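Local coordinates for uncharacterized protein (PDB 3CLQ), which is of unknown function but belongs to the AllG family, named after a subunit of oxamate carbamoyltransferase, and may have a related role, at residues A13-V18 / T348-P353; T168-G173 / T206-Q211; Q285-P290 / I383-A388. All blocks are in the same frame, centred on the assembly; numbering follows the deposited sequence.

Contact 1: A13-V18 / T348-P353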
loop_
_atom_site.group_PDB
_atom_site.type_symbol
_atom_site.label_atom_id
_atom_site.label_comp_id
_atom_site.label_asym_id
_atom_site.label_seq_id
_atom_site.Cartn_x
_atom_site.Cartn_y
_atom_site.Cartn_z
ATOM N N ALA B 13 18.662 -22.392 -23.276
ATOM C CA ALA B 13 17.387 -22.862 -22.773
ATOM C C ALA B 13 16.925 -22.023 -21.585
ATOM O O ALA B 13 15.723 -21.768 -21.422
ATOM C CB ALA B 13 17.460 -24.310 -22.401
ATOM N N ASN B 14 17.866 -21.588 -20.755
ATOM C CA ASN B 14 17.493 -20.793 -19.602
ATOM C C ASN B 14 16.973 -19.419 -20.031
ATOM O O ASN B 14 16.036 -18.896 -19.444
ATOM C CB ASN B 14 18.647 -20.699 -18.596
ATOM C CG ASN B 14 18.972 -22.049 -17.943
ATOM O OD1 ASN B 14 18.665 -23.112 -18.491
ATOM N ND2 ASN B 14 19.607 -22.006 -16.773
ATOM N N GLU B 15 17.576 -18.875 -21.084
ATOM C CA GLU B 15 17.129 -17.643 -21.715
ATOM C C GLU B 15 15.654 -17.691 -22.142
ATOM O O GLU B 15 14.867 -16.780 -21.837
ATOM C CB GLU B 15 18.000 -17.337 -22.926
ATOM C CG GLU B 15 17.607 -16.051 -23.675
ATOM C CD GLU B 15 17.867 -14.768 -22.866
ATOM O OE1 GLU B 15 18.830 -14.760 -22.055
ATOM O OE2 GLU B 15 17.119 -13.772 -23.049
ATOM N N GLU B 16 15.300 -18.754 -22.865
ATOM C CA GLU B 16 13.930 -18.977 -23.319
ATOM C C GLU B 16 13.000 -19.211 -22.122
ATOM O O GLU B 16 11.929 -18.602 -22.034
ATOM C CB GLU B 16 13.877 -20.123 -24.351
ATOM C CG GLU B 16 12.481 -20.547 -24.885
ATOM C CD GLU B 16 11.573 -19.372 -25.376
ATOM O OE1 GLU B 16 12.066 -18.234 -25.598
ATOM O OE2 GLU B 16 10.340 -19.589 -25.538
ATOM N N ALA B 17 13.420 -20.054 -21.189
ATOM C CA ALA B 17 12.586 -20.354 -20.024
ATOM C C ALA B 17 12.312 -19.128 -19.165
ATOM O O ALA B 17 11.157 -18.845 -18.837
ATOM C CB ALA B 17 13.211 -21.444 -19.192
ATOM N N VAL B 18 13.362 -18.393 -18.803
ATOM C CA VAL B 18 13.196 -17.202 -17.964
ATOM C C VAL B 18 12.460 -16.087 -18.695
ATOM O O VAL B 18 11.801 -15.249 -18.064
ATOM C CB VAL B 18 14.539 -16.677 -17.359
ATOM C CG1 VAL B 18 15.449 -16.095 -18.420
ATOM C CG2 VAL B 18 14.265 -15.626 -16.290
ATOM N N THR B 348 20.116 -16.911 -9.659
ATOM C CA THR B 348 19.007 -16.722 -10.588
ATOM C C THR B 348 19.492 -16.318 -11.967
ATOM O O THR B 348 20.632 -15.906 -12.123
ATOM C CB THR B 348 18.034 -15.669 -10.051
ATOM O OG1 THR B 348 18.774 -14.521 -9.598
ATOM C CG2 THR B 348 17.233 -16.236 -8.900
ATOM N N THR B 349 18.630 -16.420 -12.970
ATOM C CA THR B 349 19.083 -16.233 -14.351
ATOM C C THR B 349 19.211 -14.763 -14.807
ATOM O O THR B 349 20.206 -14.400 -15.455
ATOM C CB THR B 349 18.216 -17.031 -15.339
ATOM O OG1 THR B 349 18.029 -18.373 -14.852
ATOM C CG2 THR B 349 18.876 -17.060 -16.705
ATOM N N LYS B 350 18.207 -13.937 -14.499
ATOM C CA LYS B 350 18.284 -12.479 -14.735
ATOM C C LYS B 350 17.207 -11.757 -13.943
ATOM O O LYS B 350 16.329 -12.408 -13.392
ATOM C CB LYS B 350 18.188 -12.106 -16.226
ATOM C CG LYS B 350 16.833 -12.375 -16.877
ATOM C CD LYS B 350 16.747 -11.792 -18.297
ATOM C CE LYS B 350 17.609 -12.575 -19.289
ATOM N NZ LYS B 350 17.300 -12.172 -20.690
ATOM N N GLU B 351 17.298 -10.427 -13.868
ATOM C CA GLU B 351 16.299 -9.587 -13.171
ATOM C C GLU B 351 15.038 -9.426 -14.013
ATOM O O GLU B 351 15.106 -9.198 -15.210
ATOM C CB GLU B 351 16.843 -8.177 -12.886
ATOM C CG GLU B 351 18.209 -8.113 -12.226
ATOM C CD GLU B 351 18.695 -6.669 -11.980
ATOM O OE1 GLU B 351 17.905 -5.705 -12.159
ATOM O OE2 GLU B 351 19.886 -6.499 -11.607
ATOM N N ASN B 352 13.877 -9.533 -13.387
ATOM C CA ASN B 352 12.636 -9.184 -14.054
ATOM C C ASN B 352 12.446 -7.655 -14.073
ATOM O O ASN B 352 12.187 -7.054 -13.035
ATOM C CB ASN B 352 11.491 -9.843 -13.302
ATOM C CG ASN B 352 10.167 -9.585 -13.940
ATOM O OD1 ASN B 352 10.060 -8.768 -14.859
ATOM N ND2 ASN B 352 9.138 -10.278 -13.473
ATOM N N PRO B 353 12.559 -7.017 -15.249
ATOM C CA PRO B 353 12.417 -5.540 -15.267
ATOM C C PRO B 353 10.993 -5.014 -14.959
ATOM O O PRO B 353 10.820 -3.856 -14.557
ATOM C CB PRO B 353 12.847 -5.157 -16.691
ATOM C CG PRO B 353 12.610 -6.369 -17.512
ATOM C CD PRO B 353 12.814 -7.574 -16.592
#

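Contact 2: T168-G173 / T206-Q211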
loop_
_atom_site.group_PDB
_atom_site.type_symbol
_atom_site.label_atom_id
_atom_site.label_comp_id
_atom_site.label_asym_id
_atom_site.label_seq_id
_atom_site.Cartn_x
_atom_site.Cartn_y
_atom_site.Cartn_z
ATOM N N THR B 168 -17.956 -11.336 -13.768
ATOM C CA THR B 168 -18.599 -11.263 -15.089
ATOM C C THR B 168 -18.842 -9.814 -15.527
ATOM O O THR B 168 -19.005 -9.554 -16.720
ATOM C CB THR B 168 -19.936 -12.063 -15.203
ATOM O OG1 THR B 168 -20.986 -11.349 -14.543
ATOM C CG2 THR B 168 -19.807 -13.469 -14.630
ATOM N N PHE B 169 -18.886 -8.890 -14.567
ATOM C CA PHE B 169 -18.950 -7.453 -14.854
ATOM C C PHE B 169 -17.564 -6.883 -15.148
ATOM O O PHE B 169 -17.369 -5.671 -15.117
ATOM C CB PHE B 169 -19.593 -6.676 -13.692
ATOM C CG PHE B 169 -21.073 -6.899 -13.561
ATOM C CD1 PHE B 169 -21.574 -7.898 -12.732
ATOM C CD2 PHE B 169 -21.971 -6.139 -14.295
ATOM C CE1 PHE B 169 -22.940 -8.123 -12.633
ATOM C CE2 PHE B 169 -23.313 -6.356 -14.188
ATOM C CZ PHE B 169 -23.800 -7.356 -13.357
ATOM N N CYS B 170 -16.601 -7.746 -15.437
ATOM C CA CYS B 170 -15.225 -7.286 -15.576
ATOM C C CYS B 170 -14.492 -8.110 -16.602
ATOM O O CYS B 170 -13.650 -8.924 -16.256
ATOM C CB CYS B 170 -14.497 -7.374 -14.232
ATOM S SG CYS B 170 -12.693 -7.137 -14.315
ATOM N N PRO B 171 -14.758 -7.848 -17.874
ATOM C CA PRO B 171 -14.407 -8.764 -18.955
ATOM C C PRO B 171 -12.942 -8.629 -19.349
ATOM O O PRO B 171 -12.408 -9.481 -20.052
ATOM C CB PRO B 171 -15.299 -8.299 -20.101
ATOM C CG PRO B 171 -15.473 -6.807 -19.852
ATOM C CD PRO B 171 -15.359 -6.590 -18.357
ATOM N N GLU B 172 -12.312 -7.551 -18.905
ATOM C CA GLU B 172 -10.889 -7.322 -19.131
ATOM C C GLU B 172 -10.023 -8.100 -18.134
ATOM O O GLU B 172 -8.825 -8.292 -18.351
ATOM C CB GLU B 172 -10.583 -5.836 -18.969
ATOM C CG GLU B 172 -10.869 -5.303 -17.532
ATOM C CD GLU B 172 -12.299 -4.715 -17.348
ATOM O OE1 GLU B 172 -13.317 -5.386 -17.732
ATOM O OE2 GLU B 172 -12.391 -3.575 -16.807
ATOM N N GLY B 173 -10.632 -8.520 -17.030
ATOM C CA GLY B 173 -9.906 -9.135 -15.949
ATOM C C GLY B 173 -9.084 -8.137 -15.150
ATOM O O GLY B 173 -8.929 -6.979 -15.533
ATOM N N THR B 206 -14.513 -4.032 -5.504
ATOM C CA THR B 206 -15.741 -3.421 -5.015
ATOM C C THR B 206 -16.712 -3.001 -6.118
ATOM O O THR B 206 -17.876 -3.399 -6.098
ATOM C CB THR B 206 -15.464 -2.208 -4.101
ATOM O OG1 THR B 206 -14.909 -2.643 -2.851
ATOM C CG2 THR B 206 -16.748 -1.435 -3.834
ATOM N N PRO B 207 -16.245 -2.192 -7.086
ATOM C CA PRO B 207 -17.162 -1.685 -8.113
ATOM C C PRO B 207 -17.986 -2.826 -8.734
ATOM O O PRO B 207 -19.183 -2.700 -8.956
ATOM C CB PRO B 207 -16.218 -1.082 -9.171
ATOM C CG PRO B 207 -14.909 -0.861 -8.487
ATOM C CD PRO B 207 -14.851 -1.729 -7.272
ATOM N N TYR B 208 -17.323 -3.938 -9.004
ATOM C CA TYR B 208 -17.971 -5.100 -9.601
ATOM C C TYR B 208 -18.937 -5.814 -8.660
ATOM O O TYR B 208 -19.996 -6.264 -9.091
ATOM C CB TYR B 208 -16.919 -6.071 -10.145
ATOM C CG TYR B 208 -15.917 -5.388 -11.026
ATOM C CD1 TYR B 208 -16.324 -4.513 -12.021
ATOM C CD2 TYR B 208 -14.555 -5.591 -10.846
ATOM C CE1 TYR B 208 -15.410 -3.860 -12.820
ATOM C CE2 TYR B 208 -13.625 -4.949 -11.639
ATOM C CZ TYR B 208 -14.062 -4.090 -12.630
ATOM O OH TYR B 208 -13.131 -3.461 -13.429
HETATM N N MSE B 209 -18.586 -5.919 -7.384
HETATM C CA MSE B 209 -19.476 -6.539 -6.423
HETATM C C MSE B 209 -20.750 -5.736 -6.320
HETATM O O MSE B 209 -21.831 -6.279 -6.182
HETATM C CB MSE B 209 -18.849 -6.632 -5.038
HETATM C CG MSE B 209 -17.647 -7.554 -4.917
HETATM SE SE MSE B 209 -16.755 -7.266 -3.190
HETATM C CE MSE B 209 -18.061 -8.042 -2.019
ATOM N N VAL B 210 -20.628 -4.428 -6.380
ATOM C CA VAL B 210 -21.811 -3.614 -6.250
ATOM C C VAL B 210 -22.797 -3.802 -7.423
ATOM O O VAL B 210 -23.987 -3.540 -7.285
ATOM C CB VAL B 210 -21.403 -2.160 -6.069
ATOM C CG1 VAL B 210 -22.575 -1.233 -6.260
ATOM C CG2 VAL B 210 -20.781 -1.990 -4.691
ATOM N N GLN B 211 -22.301 -4.285 -8.560
ATOM C CA GLN B 211 -23.127 -4.436 -9.756
ATOM C C GLN B 211 -23.908 -5.753 -9.732
ATOM O O GLN B 211 -24.602 -6.128 -10.678
ATOM C CB GLN B 211 -22.254 -4.366 -10.998
ATOM C CG GLN B 211 -22.028 -2.958 -11.481
ATOM C CD GLN B 211 -21.075 -2.901 -12.645
ATOM O OE1 GLN B 211 -19.885 -2.646 -12.464
ATOM N NE2 GLN B 211 -21.578 -3.157 -13.846
#

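Contact 3: Q285-P290 / I383-A388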
loop_
_atom_site.group_PDB
_atom_site.type_symbol
_atom_site.label_atom_id
_atom_site.label_comp_id
_atom_site.label_asym_id
_atom_site.label_seq_id
_atom_site.Cartn_x
_atom_site.Cartn_y
_atom_site.Cartn_z
ATOM N N GLN B 285 12.334 -28.822 6.148
ATOM C CA GLN B 285 13.209 -28.255 7.170
ATOM C C GLN B 285 12.473 -27.456 8.256
ATOM O O GLN B 285 11.317 -27.070 8.079
ATOM C CB GLN B 285 14.181 -27.317 6.467
ATOM C CG GLN B 285 14.972 -28.003 5.379
ATOM C CD GLN B 285 15.870 -29.047 5.960
ATOM O OE1 GLN B 285 16.670 -28.745 6.833
ATOM N NE2 GLN B 285 15.736 -30.283 5.501
ATOM N N ARG B 286 13.141 -27.178 9.370
ATOM C CA ARG B 286 12.549 -26.317 10.381
ATOM C C ARG B 286 12.618 -24.912 9.859
ATOM O O ARG B 286 13.505 -24.592 9.078
ATOM C CB ARG B 286 13.327 -26.371 11.688
ATOM C CG ARG B 286 13.742 -27.761 12.132
ATOM C CD ARG B 286 14.025 -27.791 13.635
ATOM N NE ARG B 286 13.011 -28.534 14.390
ATOM C CZ ARG B 286 11.806 -28.072 14.722
ATOM N NH1 ARG B 286 11.422 -26.855 14.370
ATOM N NH2 ARG B 286 10.973 -28.835 15.407
ATOM N N VAL B 287 11.671 -24.082 10.291
ATOM C CA VAL B 287 11.686 -22.659 10.021
ATOM C C VAL B 287 12.040 -21.933 11.309
ATOM O O VAL B 287 11.246 -21.928 12.246
ATOM C CB VAL B 287 10.290 -22.178 9.641
ATOM C CG1 VAL B 287 10.376 -20.964 8.746
ATOM C CG2 VAL B 287 9.511 -23.275 8.963
ATOM N N ILE B 288 13.216 -21.319 11.379
ATOM C CA ILE B 288 13.604 -20.658 12.629
ATOM C C ILE B 288 13.476 -19.134 12.539
ATOM O O ILE B 288 13.917 -18.526 11.563
ATOM C CB ILE B 288 15.007 -21.109 13.162
ATOM C CG1 ILE B 288 16.136 -20.247 12.583
ATOM C CG2 ILE B 288 15.246 -22.607 12.909
ATOM C CD1 ILE B 288 17.362 -20.077 13.528
ATOM N N GLY B 289 12.846 -18.546 13.557
ATOM C CA GLY B 289 12.520 -17.117 13.604
ATOM C C GLY B 289 11.947 -16.703 14.956
ATOM O O GLY B 289 11.926 -17.497 15.892
ATOM N N PRO B 290 11.517 -15.442 15.093
ATOM C CA PRO B 290 10.860 -15.052 16.328
ATOM C C PRO B 290 9.550 -15.787 16.543
ATOM O O PRO B 290 8.829 -16.116 15.589
ATOM C CB PRO B 290 10.589 -13.552 16.142
ATOM C CG PRO B 290 11.550 -13.119 15.122
ATOM C CD PRO B 290 11.653 -14.300 14.181
ATOM N N ILE B 383 14.039 -18.826 1.879
ATOM C CA ILE B 383 12.612 -18.555 1.880
ATOM C C ILE B 383 12.127 -18.111 3.250
ATOM O O ILE B 383 12.502 -18.680 4.260
ATOM C CB ILE B 383 11.794 -19.716 1.315
ATOM C CG1 ILE B 383 10.639 -20.051 2.226
ATOM C CG2 ILE B 383 12.625 -20.970 1.128
ATOM C CD1 ILE B 383 9.953 -21.279 1.764
ATOM N N ASN B 384 11.337 -17.050 3.284
ATOM C CA ASN B 384 10.743 -16.591 4.531
ATOM C C ASN B 384 9.316 -17.102 4.537
ATOM O O ASN B 384 8.585 -16.944 3.557
ATOM C CB ASN B 384 10.733 -15.056 4.608
ATOM C CG ASN B 384 12.122 -14.432 4.926
ATOM O OD1 ASN B 384 12.396 -13.274 4.534
ATOM N ND2 ASN B 384 12.972 -15.164 5.662
ATOM N N THR B 385 8.906 -17.717 5.631
ATOM C CA THR B 385 7.596 -18.337 5.690
ATOM C C THR B 385 7.094 -18.322 7.126
ATOM O O THR B 385 7.873 -18.087 8.069
ATOM C CB THR B 385 7.649 -19.791 5.168
ATOM O OG1 THR B 385 6.475 -20.490 5.584
ATOM C CG2 THR B 385 8.842 -20.536 5.743
ATOM N N ALA B 386 5.794 -18.557 7.295
ATOM C CA ALA B 386 5.205 -18.652 8.626
ATOM C C ALA B 386 5.597 -19.960 9.308
ATOM O O ALA B 386 5.676 -21.002 8.648
ATOM C CB ALA B 386 3.683 -18.543 8.542
ATOM N N ILE B 387 5.844 -19.913 10.618
ATOM C CA ILE B 387 5.992 -21.154 11.387
ATOM C C ILE B 387 4.650 -21.592 12.006
ATOM O O ILE B 387 3.926 -20.798 12.605
ATOM C CB ILE B 387 7.184 -21.108 12.393
ATOM C CG1 ILE B 387 6.923 -20.167 13.545
ATOM C CG2 ILE B 387 8.441 -20.562 11.727
ATOM C CD1 ILE B 387 8.208 -19.744 14.209
ATOM N N ALA B 388 4.299 -22.857 11.810
ATOM C CA ALA B 388 2.970 -23.337 12.157
ATOM C C ALA B 388 3.065 -24.409 13.220
ATOM O O ALA B 388 3.957 -25.251 13.173
ATOM C CB ALA B 388 2.284 -23.891 10.926
#

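Contact 1: A13-V18 / T348-P353
The carboxylate of Glu15 takes the ammonium of Lys350: NZ lies on the syn side of OE2, 22° out of the carboxylate plane. The other flat group, the Asn14 amide, is turned to different partners: its OD1 accepts a hydrogen bond from the backbone N of Thr255. Here helix 6-23 packs against strand 348-352, an outermost strand of a small antiparallel sheet. The strand carries a classic beta bulge, because Thr349 and Lys350 both face Thr367 of strand 363-369.

The two bulge residues both point at the helix. Thr349 divides its side chain between two tasks. With chi1 at -47°, CG2 lies anti to the backbone N and faces the helix, while OG1 is hydrogen-bonded to Gly368 O. CG2 of Thr349 lies 4.0 Å from CG1 of Val18 and 4.1 Å from CB of Asn14. One methyl thus meets residues one helical turn apart.

CG of Lys350 lies 4.2 Å from CG2 of Val18, and the same side chain touches Ile22 a turn further on. A bend at chi3 (71°) lies between this apolar part and the charged end near Glu15. Glu15 is exposed, so the ion pair borders the solvent side, whereas Val18 and Asn14 are buried. The grip on the ammonium is uneven: NZ of Lys350 lies 2.9 Å from OE2 of Glu15, and its bond to OE1 of Glu15 is weak at 3.3 Å.

Contact 2: T168-G173 / T206-Q211
Cys170 sits on the ring of Tyr208, and this is the close-packed part of the contact. CB of Cys170 lies over one face, 3.6 Å from the ring centroid of Tyr208 and 10° off the normal, in a CH-pi contact. With chi1 at 169°, SG of Cys170 swings out from that central place toward the phenol end. SG of Cys170 comes 3.6 Å from CE2 of Tyr208, an oblique sulfur-aromatic contact. The carbonyl O of Phe169 adds an oblique approach, 3.5 Å from CD1 of Tyr208.

The more open side is formed by Phe169, which is exposed, and Gln211. CB of Gln211 lies over one face of the Phe169 ring in a second CH-pi contact, 3.7 Å from the ring centroid. The amide of Gln211 does not stack on this ring, since the two planes are 56° apart. At the other end, exposed Glu172 brings OE2 to 3.5 Å from OH of Tyr208, with the carboxylate steeply inclined to the ring. Glu172 belongs to a type I beta turn from Cys170 to Gly173.

The contact joins the loop between helix 146-168 and strand 174-175 to the C-terminal end of helix 195-210. Tyr208 also touches Ala166 of helix 146-168. Met209, present as selenomethionine, packs on that helix and on helix 216-226. The second subunit reaches the same helix end with its own helix 216-226: NE of its Arg216 is hydrogen-bonded to Val210 O, and its Lys220 packs on Gln211.

Contact 3: Q285-P290 / I383-A388
Thr385, whose methyl touches Val287, gives its hydroxyl to its own strand: OG1 of Thr385 donates to the carbonyl O of Ala386 at 3.2 Å. The donor comes in at a C=O...donor angle of 113° and is tilted 27° from the carbonyl plane. Strand 383-388 pairs antiparallel with strand 396-402 in a two-stranded sheet, and the loop 285-290 lies against it. No hydrogen bond joins the two segments directly. Strand 396-402 connects them instead. Its Thr402 and Gly400 form backbone hydrogen bonds with Ile383 and Thr385, and its Leu401 and Ala399 form backbone hydrogen bonds with Ile288 and Pro290 of the loop.

Between the segments the contact is apolar and buried. Val287 points into it and meets two strand residues, Thr385 and Ile387. CG1 of Val287 reaches CG2 of Thr385 at 3.4 Å, a tight contact as modelled, the two side chains crossing at about a right angle. With chi1 at 163°, OG1 of Thr385 is trans to its backbone N, and the methyl, set between N and the carbonyl carbon, is the branch that meets Val287. Val287 also touches Thr402, so it meets both strands of the pair.

Ile387 supplies the other half. Its CG2 meets CB and CG1 of Val287 obliquely, though the modelled approach is too close to be taken literally at this resolution. The other branch runs on along the loop, where CD1 of Ile387 ends 3.9 Å from the carbonyl O of Pro290.

How the contacts relate
The three contacts lie in separate parts of the fold and share no helix or strand. Contacts 1 and 2 have centres about 34 Å apart, contacts 1 and 3 about 28 Å, and contacts 2 and 3 about 37 Å, on opposite sides of the chain's centre. Contact 1 brings the N-terminal helix 6-23 to strand 348-352, across 329 intervening residues. Both segments of contact 2 fall within that span. Contact 3 begins within it and ends beyond it, at strand 383-388, so contacts 1 and 3 interlock along the chain. Both tie late strands to earlier chain. Contact 2 is more local, at the surface, and the one of the three that reaches the second subunit.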